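Local coordinates for protein trichosurin (Trichosurus vulpecula, PDB 2RA6) that probably binds and carries small hydrophobic molecules in the milk whey of the brushtail possum, as a secreted lipocalin that forms homodimers, at residues I41-N53 with N60-Q72. The protein carries 1 engineered substitution. Numbering follows the deposited sequence.
Sequences IEEEGPFRNFIQN and NLNGFFLTRKNGQ. With ETY (4-ethylphenol), chain P; IPA (isopropyl alcohol), chain R.
Ile51 lays its CD1 methyl over the centre of the Phe65 ring, 3.6 Å from the centroid, a CH-pi contact on the inner face of the lipocalin barrel, where strands 49-53 and 60-69 pair as an antiparallel hairpin. A branched aliphatic chain suits this tight, buried spot. The ring's edge meets C8 of 4-ethylphenol, whose O1 accepts a hydrogen bond from Gly63 N (3.0 Å); a side chain on Gly63 would strike the ligand.

Farther along this face, the Asn49 amide suits its place by offering both acceptor and donor: Thr67 OG1 donates to OD1 (2.8 Å) from above the carbonyl plane, while ND2 donates to Pro46 O and to an isopropyl alcohol probably left from crystallisation. A leucine in place of Asn49 would probably leave the Thr67 hydroxyl without its acceptor.

On the other face, a classic beta bulge sets Gln52 and Asn53 against Phe64: Gln52 CG lies over the ring, and NE2 reaches Phe50 O (3.0 Å), which Leu66 N approaches from the opposite face of the carbonyl plane.

Exposed Arg68 is held more loosely: its NH1 meets Glu43 OE1 at 3.2 Å in a salt bridge whose hydrogen bond is weak and bent, whereas Arg48 NE holds OE2. The chemistry thus implies an apolar pocket wall with a few polar grips, and charges kept to the loop's solvent side.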
loop_
_atom_site.group_PDB
_atom_site.type_symbol
_atom_site.label_atom_id
_atom_site.label_comp_id
_atom_site.label_asym_id
_atom_site.label_seq_id
_atom_site.Cartn_x
_atom_site.Cartn_y
_atom_site.Cartn_z
ATOM N N ILE B 41 12.039 -5.916 11.101
ATOM C CA ILE B 41 11.885 -5.145 12.331
ATOM C C ILE B 41 12.552 -5.749 13.561
ATOM O O ILE B 41 12.431 -5.213 14.658
ATOM C CB ILE B 41 10.392 -4.872 12.636
ATOM C CG1 ILE B 41 9.591 -6.179 12.644
ATOM C CG2 ILE B 41 9.828 -3.910 11.594
ATOM C CD1 ILE B 41 8.134 -6.006 13.086
ATOM N N GLU B 42 13.255 -6.861 13.371
ATOM C CA GLU B 42 13.974 -7.504 14.466
ATOM C C GLU B 42 15.335 -6.832 14.560
ATOM O O GLU B 42 15.655 -5.950 13.762
ATOM C CB GLU B 42 14.173 -8.997 14.187
ATOM C CG GLU B 42 12.901 -9.829 14.199
ATOM C CD GLU B 42 13.171 -11.303 13.929
ATOM O OE1 GLU B 42 13.903 -11.930 14.722
ATOM O OE2 GLU B 42 12.653 -11.833 12.924
ATOM N N GLU B 43 16.137 -7.251 15.533
ATOM C CA GLU B 43 17.468 -6.686 15.703
ATOM C C GLU B 43 18.234 -6.691 14.386
ATOM O O GLU B 43 18.214 -7.676 13.647
ATOM C CB GLU B 43 18.250 -7.475 16.755
ATOM C CG GLU B 43 17.708 -7.324 18.165
ATOM C CD GLU B 43 17.634 -5.871 18.595
ATOM O OE1 GLU B 43 18.631 -5.139 18.402
ATOM O OE2 GLU B 43 16.582 -5.459 19.129
ATOM N N GLU B 44 18.904 -5.576 14.108
ATOM C CA GLU B 44 19.693 -5.399 12.894
ATOM C C GLU B 44 18.834 -5.262 11.639
ATOM O O GLU B 44 19.356 -5.192 10.527
ATOM C CB GLU B 44 20.688 -6.555 12.731
ATOM C CG GLU B 44 21.684 -6.676 13.876
ATOM C CD GLU B 44 22.795 -7.672 13.589
ATOM O OE1 GLU B 44 23.643 -7.890 14.480
ATOM O OE2 GLU B 44 22.823 -8.237 12.474
ATOM N N GLY B 45 17.517 -5.213 11.825
ATOM C CA GLY B 45 16.607 -5.078 10.699
ATOM C C GLY B 45 16.579 -3.655 10.177
ATOM O O GLY B 45 16.645 -2.709 10.965
ATOM N N PRO B 46 16.469 -3.463 8.852
ATOM C CA PRO B 46 16.442 -2.120 8.270
ATOM C C PRO B 46 15.304 -1.220 8.741
ATOM O O PRO B 46 15.409 0.005 8.661
ATOM C CB PRO B 46 16.390 -2.396 6.767
ATOM C CG PRO B 46 15.673 -3.699 6.684
ATOM C CD PRO B 46 16.289 -4.489 7.809
ATOM N N PHE B 47 14.220 -1.812 9.231
ATOM C CA PHE B 47 13.096 -1.001 9.691
ATOM C C PHE B 47 12.937 -0.949 11.202
ATOM O O PHE B 47 11.910 -0.492 11.708
ATOM C CB PHE B 47 11.792 -1.460 9.040
ATOM C CG PHE B 47 11.633 -0.992 7.624
ATOM C CD1 PHE B 47 12.124 -1.750 6.565
ATOM C CD2 PHE B 47 11.010 0.222 7.346
ATOM C CE1 PHE B 47 11.996 -1.307 5.248
ATOM C CE2 PHE B 47 10.875 0.676 6.035
ATOM C CZ PHE B 47 11.370 -0.091 4.983
ATOM N N ARG B 48 13.950 -1.414 11.924
ATOM C CA ARG B 48 13.892 -1.349 13.374
ATOM C C ARG B 48 14.514 -0.014 13.751
ATOM O O ARG B 48 15.658 0.062 14.207
ATOM C CB ARG B 48 14.659 -2.498 14.036
ATOM C CG ARG B 48 14.392 -2.587 15.537
ATOM C CD ARG B 48 15.105 -3.763 16.186
ATOM N NE ARG B 48 14.880 -3.800 17.629
ATOM C CZ ARG B 48 13.792 -4.290 18.214
ATOM N NH1 ARG B 48 12.808 -4.803 17.483
ATOM N NH2 ARG B 48 13.678 -4.260 19.536
ATOM N N ASN B 49 13.743 1.043 13.527
ATOM C CA ASN B 49 14.178 2.396 13.831
ATOM C C ASN B 49 13.165 2.978 14.798
ATOM O O ASN B 49 11.970 2.696 14.708
ATOM C CB ASN B 49 14.249 3.234 12.555
ATOM C CG ASN B 49 15.119 2.593 11.492
ATOM O OD1 ASN B 49 16.280 2.260 11.743
ATOM N ND2 ASN B 49 14.561 2.415 10.300
ATOM N N PHE B 50 13.656 3.784 15.728
ATOM C CA PHE B 50 12.815 4.375 16.754
ATOM C C PHE B 50 12.675 5.869 16.533
ATOM O O PHE B 50 13.640 6.619 16.672
ATOM C CB PHE B 50 13.448 4.089 18.108
ATOM C CG PHE B 50 13.883 2.663 18.267
ATOM C CD1 PHE B 50 12.942 1.653 18.413
ATOM C CD2 PHE B 50 15.231 2.328 18.229
ATOM C CE1 PHE B 50 13.336 0.319 18.521
ATOM C CE2 PHE B 50 15.641 0.998 18.335
ATOM C CZ PHE B 50 14.690 -0.005 18.480
ATOM N N ILE B 51 11.468 6.299 16.190
ATOM C CA ILE B 51 11.219 7.710 15.927
ATOM C C ILE B 51 11.456 8.559 17.173
ATOM O O ILE B 51 11.202 8.124 18.296
ATOM C CB ILE B 51 9.772 7.928 15.407
ATOM C CG1 ILE B 51 9.588 9.368 14.930
ATOM C CG2 ILE B 51 8.760 7.625 16.497
ATOM C CD1 ILE B 51 10.367 9.711 13.675
ATOM N N GLN B 52 11.978 9.766 16.958
ATOM C CA GLN B 52 12.232 10.705 18.048
ATOM C C GLN B 52 11.393 11.952 17.790
ATOM O O GLN B 52 10.807 12.522 18.713
ATOM C CB GLN B 52 13.721 11.076 18.108
ATOM C CG GLN B 52 14.684 9.886 18.237
ATOM C CD GLN B 52 14.475 9.076 19.508
ATOM O OE1 GLN B 52 14.578 9.599 20.621
ATOM N NE2 GLN B 52 14.190 7.790 19.348
ATOM N N ASN B 53 11.335 12.381 16.536
ATOM C CA ASN B 53 10.541 13.546 16.194
ATOM C C ASN B 53 10.275 13.678 14.707
ATOM O O ASN B 53 10.994 13.123 13.875
ATOM C CB ASN B 53 11.206 14.822 16.722
ATOM C CG ASN B 53 12.651 14.935 16.321
ATOM O OD1 ASN B 53 12.978 15.041 15.140
ATOM N ND2 ASN B 53 13.535 14.913 17.311
ATOM N N ASN B 60 6.447 18.293 3.482
ATOM C CA ASN B 60 7.216 17.056 3.600
ATOM C C ASN B 60 7.433 16.708 5.070
ATOM O O ASN B 60 7.391 17.582 5.934
ATOM C CB ASN B 60 8.575 17.193 2.904
ATOM C CG ASN B 60 8.453 17.640 1.459
ATOM O OD1 ASN B 60 7.649 17.107 0.697
ATOM N ND2 ASN B 60 9.264 18.617 1.073
ATOM N N LEU B 61 7.661 15.430 5.356
ATOM C CA LEU B 61 7.882 15.000 6.731
ATOM C C LEU B 61 9.348 14.690 6.988
ATOM O O LEU B 61 9.895 13.738 6.432
ATOM C CB LEU B 61 7.043 13.755 7.035
ATOM C CG LEU B 61 5.538 13.863 6.782
ATOM C CD1 LEU B 61 4.859 12.573 7.215
ATOM C CD2 LEU B 61 4.968 15.049 7.558
ATOM N N ASN B 62 9.990 15.498 7.826
ATOM C CA ASN B 62 11.387 15.267 8.157
ATOM C C ASN B 62 11.431 14.483 9.461
ATOM O O ASN B 62 11.117 15.009 10.530
ATOM C CB ASN B 62 12.135 16.593 8.316
ATOM C CG ASN B 62 12.201 17.382 7.022
ATOM O OD1 ASN B 62 12.433 16.819 5.950
ATOM N ND2 ASN B 62 12.011 18.692 7.114
ATOM N N GLY B 63 11.813 13.215 9.366
ATOM C CA GLY B 63 11.867 12.385 10.548
ATOM C C GLY B 63 13.262 12.148 11.086
ATOM O O GLY B 63 14.226 12.006 10.332
ATOM N N PHE B 64 13.362 12.133 12.408
ATOM C CA PHE B 64 14.615 11.873 13.088
ATOM C C PHE B 64 14.376 10.608 13.905
ATOM O O PHE B 64 13.509 10.579 14.779
ATOM C CB PHE B 64 14.995 13.061 13.990
ATOM C CG PHE B 64 16.054 12.746 15.009
ATOM C CD1 PHE B 64 17.213 12.058 14.656
ATOM C CD2 PHE B 64 15.889 13.140 16.334
ATOM C CE1 PHE B 64 18.187 11.763 15.610
ATOM C CE2 PHE B 64 16.855 12.852 17.295
ATOM C CZ PHE B 64 18.008 12.160 16.935
ATOM N N PHE B 65 15.133 9.563 13.580
ATOM C CA PHE B 65 15.042 8.261 14.236
ATOM C C PHE B 65 16.386 7.867 14.840
ATOM O O PHE B 65 17.419 8.475 14.548
ATOM C CB PHE B 65 14.701 7.146 13.226
ATOM C CG PHE B 65 13.446 7.366 12.424
ATOM C CD1 PHE B 65 13.426 8.249 11.346
ATOM C CD2 PHE B 65 12.295 6.632 12.707
ATOM C CE1 PHE B 65 12.279 8.390 10.560
ATOM C CE2 PHE B 65 11.151 6.768 11.930
ATOM C CZ PHE B 65 11.144 7.648 10.853
ATOM N N LEU B 66 16.358 6.829 15.668
ATOM C CA LEU B 66 17.564 6.263 16.250
ATOM C C LEU B 66 17.553 4.811 15.802
ATOM O O LEU B 66 16.489 4.202 15.690
ATOM C CB LEU B 66 17.543 6.329 17.775
ATOM C CG LEU B 66 17.732 7.726 18.360
ATOM C CD1 LEU B 66 17.636 7.644 19.876
ATOM C CD2 LEU B 66 19.076 8.293 17.940
ATOM N N THR B 67 18.732 4.274 15.516
ATOM C CA THR B 67 18.866 2.890 15.091
ATOM C C THR B 67 19.993 2.307 15.926
ATOM O O THR B 67 20.957 3.008 16.236
ATOM C CB THR B 67 19.281 2.771 13.612
ATOM O OG1 THR B 67 18.462 3.623 12.802
ATOM C CG2 THR B 67 19.130 1.328 13.148
ATOM N N ARG B 68 19.875 1.034 16.290
ATOM C CA ARG B 68 20.905 0.375 17.086
ATOM C C ARG B 68 21.933 -0.282 16.173
ATOM O O ARG B 68 21.591 -1.121 15.341
ATOM C CB ARG B 68 20.284 -0.690 17.997
ATOM C CG ARG B 68 21.291 -1.412 18.884
ATOM C CD ARG B 68 20.651 -2.576 19.633
ATOM N NE ARG B 68 21.634 -3.316 20.420
ATOM C CZ ARG B 68 21.358 -4.393 21.151
ATOM N NH1 ARG B 68 20.119 -4.866 21.202
ATOM N NH2 ARG B 68 22.323 -4.997 21.833
ATOM N N LYS B 69 23.194 0.109 16.333
ATOM C CA LYS B 69 24.279 -0.445 15.533
ATOM C C LYS B 69 25.516 -0.625 16.407
ATOM O O LYS B 69 26.097 0.350 16.889
ATOM C CB LYS B 69 24.601 0.481 14.356
ATOM C CG LYS B 69 25.627 -0.087 13.381
ATOM C CD LYS B 69 25.131 -1.381 12.748
ATOM C CE LYS B 69 26.153 -1.972 11.787
ATOM N NZ LYS B 69 26.481 -1.048 10.662
ATOM N N ASN B 70 25.908 -1.880 16.612
ATOM C CA ASN B 70 27.072 -2.206 17.430
ATOM C C ASN B 70 26.945 -1.615 18.834
ATOM O O ASN B 70 27.847 -0.925 19.314
ATOM C CB ASN B 70 28.345 -1.690 16.756
ATOM C CG ASN B 70 28.510 -2.217 15.340
ATOM O OD1 ASN B 70 28.500 -3.428 15.111
ATOM N ND2 ASN B 70 28.663 -1.308 14.384
ATOM N N GLY B 71 25.816 -1.889 19.480
ATOM C CA GLY B 71 25.581 -1.388 20.823
ATOM C C GLY B 71 25.588 0.125 20.924
ATOM O O GLY B 71 25.762 0.677 22.011
ATOM N N GLN B 72 25.395 0.798 19.794
ATOM C CA GLN B 72 25.382 2.256 19.761
ATOM C C GLN B 72 24.113 2.785 19.101
ATOM O O GLN B 72 23.675 2.263 18.078
ATOM C CB GLN B 72 26.597 2.778 18.988
ATOM C CG GLN B 72 27.940 2.547 19.668
ATOM C CD GLN B 72 28.089 3.340 20.953
ATOM O OE1 GLN B 72 27.456 3.032 21.966
ATOM N NE2 GLN B 72 28.924 4.373 20.916
HETATM C C8 ETY P . 7.543 6.922 10.072
HETATM C C7 ETY P . 7.047 7.888 8.991
HETATM C CG ETY P . 8.104 8.832 8.488
HETATM C C3 ETY P . 9.083 8.402 7.554
HETATM C C2 ETY P . 10.075 9.287 7.080
HETATM C C5 ETY P . 8.147 10.184 8.940
HETATM C C6 ETY P . 9.137 11.078 8.473
HETATM C C1 ETY P . 10.098 10.620 7.542
HETATM O O1 ETY P . 11.057 11.480 7.080
HETATM C C1 IPA R . 12.557 3.961 8.085
HETATM C C2 IPA R . 11.468 3.466 8.968
HETATM C C3 IPA R . 10.810 4.805 8.978
HETATM O O2 IPA R . 11.907 3.008 10.262
HETATM O O HOH W 1 17.773 -0.859 15.817
HETATM O O HOH W 2 12.332 16.001 12.797
#